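Local coordinates for protein transcriptional regulator, LYSR family (Neisseria meningitidis, PDB 4AB5) that probably controls transcription of methionine biosynthesis genes as a LysR-family DNA-binding regulator, of which this chain is the regulatory domain, at residues 10-15 with 37-42; 16-21 with 157-162; 47-52 with 59-64; 76-81 with 182-187; 110-115 with 136-141. All coordinates share one frame; numbering follows the deposited sequence.

Contact 1 of 5, residues 10-15 with 37-42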
# COMPACT_ATOMS: atom_id res chain seq x y z
N LEU B 10 19.13 -0.92 12.99
CA LEU B 10 17.95 -1.76 12.99
C LEU B 10 17.38 -1.80 11.57
O LEU B 10 16.57 -0.96 11.19
CB LEU B 10 16.93 -1.32 14.06
CG LEU B 10 15.57 -2.05 14.16
CD1 LEU B 10 15.70 -3.57 14.06
CD2 LEU B 10 14.87 -1.68 15.44
N ARG B 11 17.89 -2.76 10.76
CA ARG B 11 17.45 -3.02 9.39
C ARG B 11 16.38 -4.10 9.51
O ARG B 11 16.67 -5.23 9.93
CB ARG B 11 18.63 -3.46 8.50
CG ARG B 11 19.77 -2.43 8.40
CD ARG B 11 21.06 -3.01 7.84
NE ARG B 11 21.66 -4.01 8.74
CZ ARG B 11 22.65 -4.83 8.40
NH1 ARG B 11 23.18 -4.78 7.19
NH2 ARG B 11 23.11 -5.72 9.27
N ILE B 12 15.11 -3.71 9.27
CA ILE B 12 13.95 -4.58 9.40
C ILE B 12 13.64 -5.30 8.08
O ILE B 12 13.34 -4.66 7.09
CB ILE B 12 12.70 -3.86 10.00
CG1 ILE B 12 13.02 -3.23 11.38
CG2 ILE B 12 11.53 -4.82 10.12
CD1 ILE B 12 12.50 -1.87 11.57
N ALA B 13 13.73 -6.64 8.09
CA ALA B 13 13.41 -7.49 6.95
C ALA B 13 11.97 -7.98 7.10
O ALA B 13 11.62 -8.59 8.12
CB ALA B 13 14.38 -8.65 6.87
N VAL B 14 11.12 -7.62 6.12
CA VAL B 14 9.69 -7.95 6.12
C VAL B 14 9.18 -8.13 4.69
O VAL B 14 9.38 -7.27 3.84
CB VAL B 14 8.86 -6.92 6.95
CG1 VAL B 14 9.11 -5.48 6.51
CG2 VAL B 14 7.36 -7.25 6.97
N GLU B 15 8.54 -9.28 4.43
CA GLU B 15 7.96 -9.58 3.12
C GLU B 15 6.42 -9.62 3.18
O GLU B 15 5.78 -9.79 2.14
CB GLU B 15 8.54 -10.88 2.55
CG GLU B 15 10.01 -10.82 2.14
CD GLU B 15 10.43 -9.72 1.18
OE1 GLU B 15 9.73 -9.48 0.17
OE2 GLU B 15 11.50 -9.11 1.44
N VAL B 37 20.06 4.93 16.67
CA VAL B 37 19.88 3.65 15.98
C VAL B 37 19.37 3.96 14.58
O VAL B 37 18.29 4.54 14.43
CB VAL B 37 18.95 2.68 16.77
CG1 VAL B 37 18.60 1.43 15.96
CG2 VAL B 37 19.55 2.29 18.12
N GLU B 38 20.18 3.63 13.56
CA GLU B 38 19.82 3.86 12.16
C GLU B 38 18.79 2.83 11.71
O GLU B 38 19.03 1.63 11.77
CB GLU B 38 21.07 3.82 11.27
CG GLU B 38 21.96 5.05 11.41
CD GLU B 38 23.20 5.04 10.54
OE1 GLU B 38 24.13 4.24 10.83
OE2 GLU B 38 23.25 5.85 9.59
N LEU B 39 17.61 3.31 11.31
CA LEU B 39 16.50 2.46 10.87
C LEU B 39 16.49 2.27 9.35
O LEU B 39 16.85 3.17 8.60
CB LEU B 39 15.16 3.03 11.35
CG LEU B 39 14.80 2.85 12.84
CD1 LEU B 39 13.68 3.79 13.24
CD2 LEU B 39 14.37 1.41 13.14
N ASP B 40 16.06 1.08 8.91
CA ASP B 40 15.95 0.72 7.49
C ASP B 40 14.95 -0.41 7.30
O ASP B 40 14.68 -1.15 8.24
CB ASP B 40 17.33 0.33 6.91
CG ASP B 40 17.47 0.55 5.41
OD1 ASP B 40 16.56 1.15 4.81
OD2 ASP B 40 18.50 0.15 4.84
N ILE B 41 14.39 -0.51 6.08
CA ILE B 41 13.45 -1.57 5.69
C ILE B 41 14.11 -2.33 4.55
O ILE B 41 14.48 -1.73 3.55
CB ILE B 41 12.03 -1.05 5.31
CG1 ILE B 41 11.39 -0.25 6.48
CG2 ILE B 41 11.11 -2.23 4.88
CD1 ILE B 41 10.46 0.84 6.07
N VAL B 42 14.31 -3.65 4.74
CA VAL B 42 14.92 -4.55 3.75
C VAL B 42 13.78 -5.45 3.22
O VAL B 42 13.35 -6.38 3.91
CB VAL B 42 16.11 -5.36 4.35
CG1 VAL B 42 16.90 -6.07 3.26
CG2 VAL B 42 17.03 -4.46 5.17
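With chi1 of 177° in L10 and -76° in L39, the first swings CG far from its own backbone N and the second holds CG beside it, and the two leucines end up side by side on one face of the sheet, L10 CG 3.8 Å from L39 CD2. The same CD2 of L39 lies 4.1 Å from I12 CD1, while V37 CG1 packs 3.7 Å from L10 CB. Strands 10-13 and 37-42 run parallel at 20° as the two strands of a beta-alpha-beta unit; its helix, 20-33, covers the face of L10, I12 and I41. The backbone ladder runs from L10 N to E38 O (2.8 Å) through D40 N to L10 O and I12 N to D40 O, up to V42 N to I12 O (2.7 Å). On the other face R11 CB meets V42 CG2 at 3.8 Å, and R11 CG passes 4.0 Å from D40 CB. R11 and D40 are neighbours of opposite charge, yet their charged ends do not meet: R11 makes a salt bridge to D59, and D40 to R135 of the second subunit. Main-chain bonds and apolar packing thus join the strands; charges tie them to their surroundings.

Contact 2 of 5, residues 16-21 with 157-162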
# COMPACT_ATOMS: atom_id res chain seq x y z
N CYS B 16 5.84 -9.44 4.38
CA CYS B 16 4.41 -9.49 4.66
C CYS B 16 3.78 -8.09 4.52
O CYS B 16 4.23 -7.14 5.16
CB CYS B 16 4.18 -10.11 6.05
SG CYS B 16 2.73 -9.48 6.97
N HIS B 17 2.75 -7.98 3.66
CA HIS B 17 2.05 -6.73 3.32
C HIS B 17 1.25 -6.10 4.47
O HIS B 17 1.42 -4.91 4.73
CB HIS B 17 1.17 -6.94 2.09
CG HIS B 17 1.92 -7.15 0.81
ND1 HIS B 17 1.82 -6.24 -0.24
CD2 HIS B 17 2.71 -8.17 0.42
CE1 HIS B 17 2.57 -6.74 -1.21
NE2 HIS B 17 3.12 -7.90 -0.87
N THR B 18 0.36 -6.88 5.14
CA THR B 18 -0.48 -6.40 6.25
C THR B 18 0.35 -5.90 7.43
O THR B 18 -0.08 -4.97 8.12
CB THR B 18 -1.55 -7.42 6.68
OG1 THR B 18 -0.94 -8.65 7.10
CG2 THR B 18 -2.58 -7.69 5.60
N CYS B 19 1.54 -6.50 7.64
CA CYS B 19 2.53 -6.18 8.68
C CYS B 19 2.84 -4.69 8.77
O CYS B 19 2.90 -4.14 9.87
CB CYS B 19 3.80 -7.00 8.48
SG CYS B 19 3.58 -8.79 8.70
N PHE B 20 2.99 -4.03 7.60
CA PHE B 20 3.28 -2.60 7.45
C PHE B 20 2.30 -1.68 8.18
O PHE B 20 2.71 -0.61 8.67
CB PHE B 20 3.39 -2.23 5.96
CG PHE B 20 4.69 -2.63 5.31
CD1 PHE B 20 4.90 -3.94 4.88
CD2 PHE B 20 5.70 -1.69 5.10
CE1 PHE B 20 6.11 -4.31 4.27
CE2 PHE B 20 6.91 -2.06 4.52
CZ PHE B 20 7.11 -3.37 4.10
N ASP B 21 1.03 -2.10 8.31
CA ASP B 21 0.01 -1.32 9.02
C ASP B 21 0.36 -1.04 10.48
O ASP B 21 0.10 0.06 10.96
CB ASP B 21 -1.37 -1.97 8.90
CG ASP B 21 -2.03 -1.78 7.54
OD1 ASP B 21 -1.46 -1.06 6.69
OD2 ASP B 21 -3.14 -2.34 7.33
N PRO B 157 -6.40 -10.67 7.62
CA PRO B 157 -6.54 -10.67 9.09
C PRO B 157 -7.83 -9.97 9.50
O PRO B 157 -8.25 -9.03 8.83
CB PRO B 157 -5.33 -9.85 9.56
CG PRO B 157 -4.36 -9.89 8.43
CD PRO B 157 -5.18 -9.95 7.19
N TYR B 158 -8.48 -10.45 10.57
CA TYR B 158 -9.71 -9.85 11.06
C TYR B 158 -9.53 -8.34 11.35
O TYR B 158 -10.39 -7.54 10.98
CB TYR B 158 -10.25 -10.61 12.29
CG TYR B 158 -11.46 -9.95 12.93
CD1 TYR B 158 -12.72 -10.04 12.34
CD2 TYR B 158 -11.33 -9.18 14.08
CE1 TYR B 158 -13.82 -9.39 12.88
CE2 TYR B 158 -12.43 -8.52 14.63
CZ TYR B 158 -13.68 -8.64 14.04
OH TYR B 158 -14.77 -8.00 14.57
N TRP B 159 -8.41 -7.96 12.00
CA TRP B 159 -8.13 -6.56 12.33
C TRP B 159 -8.09 -5.62 11.10
O TRP B 159 -8.54 -4.48 11.21
CB TRP B 159 -6.89 -6.40 13.23
CG TRP B 159 -5.62 -6.94 12.65
CD1 TRP B 159 -5.07 -8.16 12.88
CD2 TRP B 159 -4.73 -6.26 11.76
NE1 TRP B 159 -3.89 -8.29 12.19
CE2 TRP B 159 -3.67 -7.14 11.47
CE3 TRP B 159 -4.73 -4.98 11.16
CZ2 TRP B 159 -2.62 -6.79 10.61
CZ3 TRP B 159 -3.69 -4.64 10.31
CH2 TRP B 159 -2.65 -5.54 10.04
N THR B 160 -7.57 -6.10 9.95
CA THR B 160 -7.48 -5.35 8.69
C THR B 160 -8.89 -5.14 8.08
O THR B 160 -9.20 -4.06 7.57
CB THR B 160 -6.63 -6.12 7.65
OG1 THR B 160 -5.53 -6.77 8.27
CG2 THR B 160 -6.12 -5.23 6.53
N VAL B 161 -9.70 -6.21 8.10
CA VAL B 161 -11.05 -6.31 7.56
C VAL B 161 -12.07 -5.43 8.30
O VAL B 161 -12.94 -4.84 7.66
CB VAL B 161 -11.45 -7.82 7.50
CG1 VAL B 161 -12.95 -8.03 7.33
CG2 VAL B 161 -10.68 -8.54 6.40
N MSE B 162 -11.96 -5.37 9.65
CA MSE B 162 -12.86 -4.63 10.54
C MSE B 162 -13.34 -3.22 10.10
O MSE B 162 -14.56 -3.05 10.07
CB MSE B 162 -12.39 -4.70 12.01
CG MSE B 162 -13.54 -4.64 13.01
SE MSE B 162 -13.13 -3.42 14.50
CE MSE B 162 -12.79 -1.71 13.49
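The turn that leads into helix 20-33 faces the start of helix 158-166 here, T18 and D21 on one side meeting P157, W159 and T160 on the other. T18 presents its methyl to the proline, with CG2 3.8 Å from P157 CD, and its CB lies 4.0 Å from W159 CH2. The indole is met at its edge: T18 O sits near the ring plane, 3.3 Å from W159 CH2, and D21 CB lies 3.8 Å from W159 CZ3. D21 OD2 stands at this edge near the ring plane, the carboxylate turned 71° from the indole, an approach by which its charge would probably face the C-H rim. In the two-lobed periplasmic-binding-protein fold of LysR regulatory domains, the turn after the first strand borders the cleft between the lobes, and the 16-21 turn, opposite a helix probably of the other lobe, is consistent with that place. The C16-C19 disulfide braces this turn, and T18 O also receives D21 N at 3.1 Å. On the other side W159 folds back on its own helix: chi1 of 60° puts CG between the backbone N and the carbonyl carbon, and P157 CB and T160 OG1 both lie over one face of the ring, offset toward its rim. P157 itself is the N-cap residue of helix 158-166. Beyond the two segments, Y80 meets the indole edge-to-face, and D21 packs on I141 of the second subunit.

Contact 3 of 5, residues 47-52 with 59-64; sequences ADPVGL and DLAIVS
P49 and V50 meet A61 and V63 where the chain turns into helix 50-54, in the crossover that links strand 37-42 to strand 60-63 on the far side of strand 8-13. This is a beta-alpha-beta connection over the sheet face that carries A13, the face away from helix 20-33. Just before the turn, D48 caps the helix start: its OD1 accepts V50 N at 3.2 Å in a fairly straight bond (165°), the N-H arriving from well above the carboxylate plane. Next comes P49, whose ring bears on three successive residues of the strand. Its CB lies 3.9 Å from A61 CB, while CG reaches I62 O and, at 3.8 Å, V63 CG1. P49 also touches A13, so it bridges two neighbouring strands. V50 follows and adds one branch, CG2, which crosses the V63 side chain at about a right angle. Side chains alternate along the strand: A61 and V63 face the helix start, whereas I62 turns to the other side, toward C19 and L184. In V63, chi1 of -67° sets CG1 anti to the carbonyl carbon, and this single methyl serves both partners, lying 3.8 Å from V50 CG2 as well as against the proline ring.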
# COMPACT_ATOMS: atom_id res chain seq x y z
N ALA B 47 11.22 -13.72 -0.65
CA ALA B 47 11.84 -14.90 -0.05
C ALA B 47 12.01 -14.73 1.47
O ALA B 47 11.90 -13.61 1.98
CB ALA B 47 13.18 -15.16 -0.70
N ASP B 48 12.28 -15.85 2.18
CA ASP B 48 12.49 -15.95 3.63
C ASP B 48 13.43 -14.86 4.16
O ASP B 48 14.61 -14.84 3.78
CB ASP B 48 13.03 -17.36 3.99
CG ASP B 48 12.99 -17.76 5.47
OD1 ASP B 48 12.56 -16.93 6.31
OD2 ASP B 48 13.36 -18.91 5.77
N PRO B 49 12.94 -13.95 5.05
CA PRO B 49 13.84 -12.92 5.60
C PRO B 49 14.87 -13.41 6.64
O PRO B 49 15.74 -12.63 7.02
CB PRO B 49 12.89 -11.87 6.16
CG PRO B 49 11.64 -12.59 6.48
CD PRO B 49 11.57 -13.81 5.60
N VAL B 50 14.77 -14.68 7.08
CA VAL B 50 15.69 -15.28 8.06
C VAL B 50 17.12 -15.37 7.46
O VAL B 50 18.11 -15.16 8.18
CB VAL B 50 15.16 -16.64 8.60
CG1 VAL B 50 16.20 -17.38 9.44
CG2 VAL B 50 13.88 -16.44 9.41
N GLY B 51 17.20 -15.63 6.16
CA GLY B 51 18.46 -15.72 5.42
C GLY B 51 19.26 -14.44 5.50
O GLY B 51 20.48 -14.49 5.70
N LEU B 52 18.58 -13.29 5.38
CA LEU B 52 19.18 -11.95 5.44
C LEU B 52 19.88 -11.70 6.78
O LEU B 52 20.91 -11.02 6.80
CB LEU B 52 18.14 -10.86 5.19
CG LEU B 52 17.61 -10.62 3.77
CD1 LEU B 52 16.39 -9.79 3.84
CD2 LEU B 52 18.63 -9.95 2.83
N ASP B 59 18.93 -6.95 10.63
CA ASP B 59 19.12 -7.12 12.09
C ASP B 59 17.89 -7.72 12.80
O ASP B 59 18.05 -8.36 13.85
CB ASP B 59 19.56 -5.80 12.73
CG ASP B 59 20.69 -5.12 11.99
OD1 ASP B 59 21.85 -5.54 12.16
OD2 ASP B 59 20.40 -4.18 11.22
N LEU B 60 16.70 -7.56 12.22
CA LEU B 60 15.45 -8.11 12.75
C LEU B 60 14.52 -8.47 11.60
O LEU B 60 14.41 -7.70 10.64
CB LEU B 60 14.79 -7.13 13.73
CG LEU B 60 13.65 -7.64 14.60
CD1 LEU B 60 13.71 -7.00 15.97
CD2 LEU B 60 12.29 -7.33 13.97
N ALA B 61 13.87 -9.65 11.68
CA ALA B 61 12.94 -10.12 10.66
C ALA B 61 11.55 -10.45 11.22
O ALA B 61 11.45 -11.08 12.27
CB ALA B 61 13.51 -11.33 9.95
N ILE B 62 10.49 -10.01 10.52
CA ILE B 62 9.10 -10.31 10.86
C ILE B 62 8.77 -11.60 10.10
O ILE B 62 8.86 -11.63 8.87
CB ILE B 62 8.13 -9.13 10.53
CG1 ILE B 62 8.55 -7.79 11.21
CG2 ILE B 62 6.65 -9.48 10.79
CD1 ILE B 62 8.72 -7.76 12.81
N VAL B 63 8.46 -12.68 10.85
CA VAL B 63 8.20 -14.00 10.28
C VAL B 63 6.89 -14.64 10.77
O VAL B 63 6.44 -14.36 11.89
CB VAL B 63 9.43 -14.95 10.46
CG1 VAL B 63 10.63 -14.48 9.61
CG2 VAL B 63 9.82 -15.11 11.93
N SER B 64 6.29 -15.52 9.93
CA SER B 64 5.05 -16.26 10.17
C SER B 64 5.27 -17.64 10.84
O SER B 64 4.29 -18.31 11.19
CB SER B 64 4.26 -16.43 8.88
OG SER B 64 3.79 -15.17 8.44

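Contact 4 of 5, residues 76-81 with 182-187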
# COMPACT_ATOMS: atom_id res chain seq x y z
N PRO B 76 8.06 -14.26 20.21
CA PRO B 76 6.64 -14.17 19.79
C PRO B 76 6.11 -12.74 19.83
O PRO B 76 6.44 -11.97 20.74
CB PRO B 76 5.92 -15.05 20.80
CG PRO B 76 6.80 -15.09 22.00
CD PRO B 76 8.20 -14.98 21.49
N LEU B 77 5.33 -12.37 18.82
CA LEU B 77 4.70 -11.06 18.79
C LEU B 77 3.23 -11.25 19.17
O LEU B 77 2.86 -10.96 20.31
CB LEU B 77 4.86 -10.37 17.41
CG LEU B 77 6.29 -9.98 17.00
CD1 LEU B 77 6.32 -9.50 15.56
CD2 LEU B 77 6.92 -8.96 17.96
N PHE B 78 2.43 -11.82 18.25
CA PHE B 78 1.00 -12.08 18.43
C PHE B 78 0.42 -12.98 17.35
O PHE B 78 0.96 -13.06 16.25
CB PHE B 78 0.20 -10.75 18.47
CG PHE B 78 0.67 -9.66 17.54
CD1 PHE B 78 0.46 -9.75 16.16
CD2 PHE B 78 1.33 -8.53 18.03
CE1 PHE B 78 0.90 -8.74 15.30
CE2 PHE B 78 1.76 -7.52 17.17
CZ PHE B 78 1.55 -7.64 15.81
N ALA B 79 -0.73 -13.61 17.67
CA ALA B 79 -1.51 -14.45 16.76
C ALA B 79 -2.85 -13.76 16.48
O ALA B 79 -3.33 -12.96 17.29
CB ALA B 79 -1.74 -15.83 17.37
N TYR B 80 -3.45 -14.05 15.31
CA TYR B 80 -4.75 -13.50 14.89
C TYR B 80 -5.42 -14.40 13.87
O TYR B 80 -4.75 -15.18 13.19
CB TYR B 80 -4.65 -12.04 14.38
CG TYR B 80 -3.61 -11.81 13.30
CD1 TYR B 80 -3.86 -12.14 11.97
CD2 TYR B 80 -2.39 -11.21 13.60
CE1 TYR B 80 -2.91 -11.94 10.98
CE2 TYR B 80 -1.44 -10.96 12.60
CZ TYR B 80 -1.70 -11.33 11.29
OH TYR B 80 -0.78 -11.11 10.30
N GLU B 81 -6.76 -14.26 13.73
CA GLU B 81 -7.55 -15.04 12.78
C GLU B 81 -7.59 -14.44 11.39
O GLU B 81 -7.74 -13.22 11.22
CB GLU B 81 -8.97 -15.39 13.31
CG GLU B 81 -9.89 -14.22 13.64
CD GLU B 81 -9.76 -13.58 15.02
OE1 GLU B 81 -8.71 -12.96 15.29
OE2 GLU B 81 -10.76 -13.61 15.77
N SER B 182 -2.91 -16.99 12.03
CA SER B 182 -1.55 -16.58 11.68
C SER B 182 -0.80 -16.34 12.97
O SER B 182 -1.37 -15.81 13.92
CB SER B 182 -1.56 -15.31 10.84
OG SER B 182 -1.92 -15.59 9.51
N LYS B 183 0.48 -16.73 13.01
CA LYS B 183 1.34 -16.56 14.17
C LYS B 183 2.52 -15.66 13.78
O LYS B 183 3.23 -15.97 12.83
CB LYS B 183 1.81 -17.91 14.70
CG LYS B 183 0.70 -18.75 15.33
CD LYS B 183 1.20 -20.15 15.67
CE LYS B 183 0.12 -21.03 16.26
NZ LYS B 183 -0.11 -20.74 17.70
N LEU B 184 2.69 -14.52 14.47
CA LEU B 184 3.77 -13.60 14.14
C LEU B 184 4.91 -13.57 15.12
O LEU B 184 4.69 -13.54 16.32
CB LEU B 184 3.26 -12.19 13.79
CG LEU B 184 3.01 -11.98 12.30
CD1 LEU B 184 1.69 -12.57 11.87
CD2 LEU B 184 3.04 -10.55 11.96
N TYR B 185 6.15 -13.60 14.58
CA TYR B 185 7.38 -13.62 15.35
C TYR B 185 8.37 -12.59 14.84
O TYR B 185 8.36 -12.24 13.65
CB TYR B 185 8.06 -15.00 15.30
CG TYR B 185 7.20 -16.16 15.76
CD1 TYR B 185 7.21 -16.57 17.09
CD2 TYR B 185 6.43 -16.89 14.85
CE1 TYR B 185 6.43 -17.65 17.52
CE2 TYR B 185 5.65 -17.96 15.27
CZ TYR B 185 5.65 -18.34 16.60
OH TYR B 185 4.88 -19.40 17.03
N ALA B 186 9.27 -12.15 15.74
CA ALA B 186 10.38 -11.28 15.41
C ALA B 186 11.62 -12.16 15.54
O ALA B 186 11.85 -12.76 16.60
CB ALA B 186 10.46 -10.12 16.39
N ALA B 187 12.36 -12.32 14.45
CA ALA B 187 13.58 -13.12 14.41
C ALA B 187 14.81 -12.21 14.46
O ALA B 187 14.85 -11.18 13.79
CB ALA B 187 13.60 -13.97 13.15
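L77 and F78 of strand 76-81 both face L184 of strand 182-187, a classic beta bulge in an otherwise antiparallel pairing whose strand directions lie 165° apart. L184 O accepts L77 N at 2.8 Å and, weakly, F78 N, while L184 N returns a bond to F78 O at 2.9 Å. Beyond the bulge Y80 and S182 form a regular hydrogen-bonded pair, with Y80 N in the carbonyl plane of S182 O and S182 N 2.8 Å from Y80 O. The side chains of F78, Y80, S182 and L184 share one face. With chi1 at 52°, CG of Y80 is wedged between its own N and C, and the ring leans across the neighbouring strand, where CE1 lies 3.6 Å from S182 CB and CE2 3.6 Å from L184 CD1. From the bulge itself, L77 CD2 touches A186 CB at 4.0 Å. On the face of A79 and K183, Y185 CD1 packs 3.7 Å from P76 CA. Outside the pair, W22 meets F78 edge-to-face. Strands 72-86 and 171-189 are probably the two long strands that cross between the lobes of this fold. Their grip is main-chain bonding plus apolar side chains; the buried S182 hydroxyl is satisfied by D119, outside the strand pair.

Contact 5 of 5, residues 110-115 with 136-141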
# COMPACT_ATOMS: atom_id res chain seq x y z
N THR B 110 -5.25 -11.95 -3.80
CA THR B 110 -4.11 -12.00 -2.88
C THR B 110 -3.09 -10.91 -3.21
O THR B 110 -3.22 -10.22 -4.22
CB THR B 110 -3.39 -13.38 -2.99
OG1 THR B 110 -2.59 -13.43 -4.18
CG2 THR B 110 -4.33 -14.58 -2.94
N TYR B 111 -2.02 -10.82 -2.39
CA TYR B 111 -0.87 -9.94 -2.64
C TYR B 111 -0.01 -10.63 -3.72
O TYR B 111 -0.09 -11.86 -3.84
CB TYR B 111 -0.08 -9.67 -1.36
CG TYR B 111 -0.92 -8.97 -0.31
CD1 TYR B 111 -1.30 -7.64 -0.48
CD2 TYR B 111 -1.38 -9.65 0.81
CE1 TYR B 111 -2.10 -6.99 0.47
CE2 TYR B 111 -2.19 -9.01 1.76
CZ TYR B 111 -2.54 -7.68 1.59
OH TYR B 111 -3.33 -7.05 2.52
N PRO B 112 0.74 -9.88 -4.57
CA PRO B 112 1.50 -10.53 -5.66
C PRO B 112 2.78 -11.16 -5.14
O PRO B 112 3.89 -10.62 -5.28
CB PRO B 112 1.74 -9.38 -6.66
CG PRO B 112 0.99 -8.19 -6.11
CD PRO B 112 0.92 -8.42 -4.63
N VAL B 113 2.60 -12.32 -4.53
CA VAL B 113 3.65 -13.05 -3.83
C VAL B 113 3.44 -14.58 -4.02
O VAL B 113 2.32 -14.98 -4.34
CB VAL B 113 3.60 -12.54 -2.36
CG1 VAL B 113 2.94 -13.52 -1.40
CG2 VAL B 113 4.96 -12.08 -1.87
N PRO B 114 4.48 -15.44 -3.89
CA PRO B 114 4.23 -16.89 -4.06
C PRO B 114 3.41 -17.46 -2.91
O PRO B 114 3.40 -16.90 -1.81
CB PRO B 114 5.64 -17.51 -4.13
CG PRO B 114 6.60 -16.39 -4.06
CD PRO B 114 5.89 -15.19 -3.53
N ASP B 115 2.69 -18.56 -3.18
CA ASP B 115 1.81 -19.28 -2.26
C ASP B 115 2.41 -19.64 -0.90
O ASP B 115 1.66 -19.73 0.08
CB ASP B 115 1.22 -20.51 -2.95
CG ASP B 115 -0.04 -20.24 -3.75
OD1 ASP B 115 -0.43 -19.05 -3.86
OD2 ASP B 115 -0.66 -21.20 -4.22
N HIS B 136 -4.38 -10.38 -8.39
CA HIS B 136 -3.37 -9.81 -7.49
C HIS B 136 -3.43 -8.31 -7.33
O HIS B 136 -3.77 -7.59 -8.27
CB HIS B 136 -1.94 -10.19 -7.92
CG HIS B 136 -1.73 -11.65 -8.16
ND1 HIS B 136 -1.67 -12.55 -7.12
CD2 HIS B 136 -1.53 -12.31 -9.33
CE1 HIS B 136 -1.44 -13.72 -7.67
NE2 HIS B 136 -1.36 -13.63 -9.00
N SER B 137 -3.03 -7.84 -6.15
CA SER B 137 -2.94 -6.42 -5.81
C SER B 137 -1.94 -6.22 -4.68
O SER B 137 -1.94 -6.97 -3.71
CB SER B 137 -4.31 -5.86 -5.42
OG SER B 137 -4.23 -4.46 -5.21
N GLU B 138 -1.11 -5.18 -4.80
CA GLU B 138 -0.14 -4.78 -3.77
C GLU B 138 -0.84 -4.02 -2.63
O GLU B 138 -0.26 -3.87 -1.57
CB GLU B 138 0.95 -3.88 -4.39
CG GLU B 138 1.86 -4.57 -5.40
CD GLU B 138 2.95 -5.48 -4.85
OE1 GLU B 138 3.26 -5.39 -3.64
OE2 GLU B 138 3.52 -6.25 -5.65
N LEU B 139 -2.08 -3.52 -2.87
CA LEU B 139 -2.84 -2.70 -1.93
C LEU B 139 -4.09 -3.36 -1.38
O LEU B 139 -4.91 -3.85 -2.15
CB LEU B 139 -3.19 -1.33 -2.55
CG LEU B 139 -2.06 -0.60 -3.31
CD1 LEU B 139 -2.60 0.56 -4.11
CD2 LEU B 139 -0.95 -0.14 -2.37
N THR B 140 -4.25 -3.33 -0.05
CA THR B 140 -5.38 -3.88 0.70
C THR B 140 -6.68 -3.20 0.29
O THR B 140 -7.68 -3.87 0.06
CB THR B 140 -5.10 -3.77 2.21
OG1 THR B 140 -3.92 -4.52 2.53
CG2 THR B 140 -6.25 -4.25 3.07
N ILE B 141 -6.65 -1.86 0.19
CA ILE B 141 -7.79 -1.03 -0.20
C ILE B 141 -8.35 -1.43 -1.58
O ILE B 141 -9.57 -1.40 -1.77
CB ILE B 141 -7.50 0.49 -0.06
CG1 ILE B 141 -6.33 0.96 -0.98
CG2 ILE B 141 -7.25 0.87 1.41
CD1 ILE B 141 -6.15 2.48 -1.08
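The small parallel sheet of strands 108-110 and 134-136 ends at the pair T110 and H136, and both segments then leave it together, one into a loop through an inverse gamma turn centred on P112 and the other into helix 140-148, with L139 as its N-cap residue. S137 N donates to T110 O at 3.1 Å, completing the last bridge of the sheet, and Y111 CA comes close to S137 O in a CA-H...O contact. The T110 hydroxyl links two groups. It donates to Y111 O at 3.0 Å and accepts from H136 ND1 at 3.2 Å, the hydroxyl lying near the imidazole plane, which probably helps to set the rotation of the imidazole. P112 is flanked by H136 and E138: its CB lies 4.0 Å from H136 CB, and the bend of E138 at chi2 (-77°) brings CD to 3.6 Å from P112 CG. S137 OG turns back to its own segment, reaching L139 O at 3.2 Å along a lone pair in the carbonyl plane. Around the contact, H17 stacks on the Y111 ring, T140 touches T160, and E138 packs on E138 of the second subunit, so this corner lies near both the helix 158-166 start and the dimer partner. Y111 reaches helix 140-148 itself: its OH and T140 OG1 share a hydrogen bond of 2.6 Å, with the threonine oxygen at the edge of the tyrosine ring, in its plane.

How the contacts relate
From the N terminus, strand 8-13 runs into the 16-21 turn and helix 20-33 before contact 1 closes the first loop at 37-42. Contact 3 follows in series, closing a short loop that sets the start of helix 50-54 against strand 60-63, a sheet neighbour of 8-13 through A13 N and L60 O. Contact 2 opens between the two segments of contact 1, so these cross, and closes only at 157-162, spanning contacts 3 and 5. Contact 4 opens within that span and closes beyond it, crossing contact 2 while enclosing contact 5. Main-chain pairing of strand 60-63 with 171-189 joins contacts 3 and 4; T18 CG2 against Y111 OH joins contacts 2 and 5.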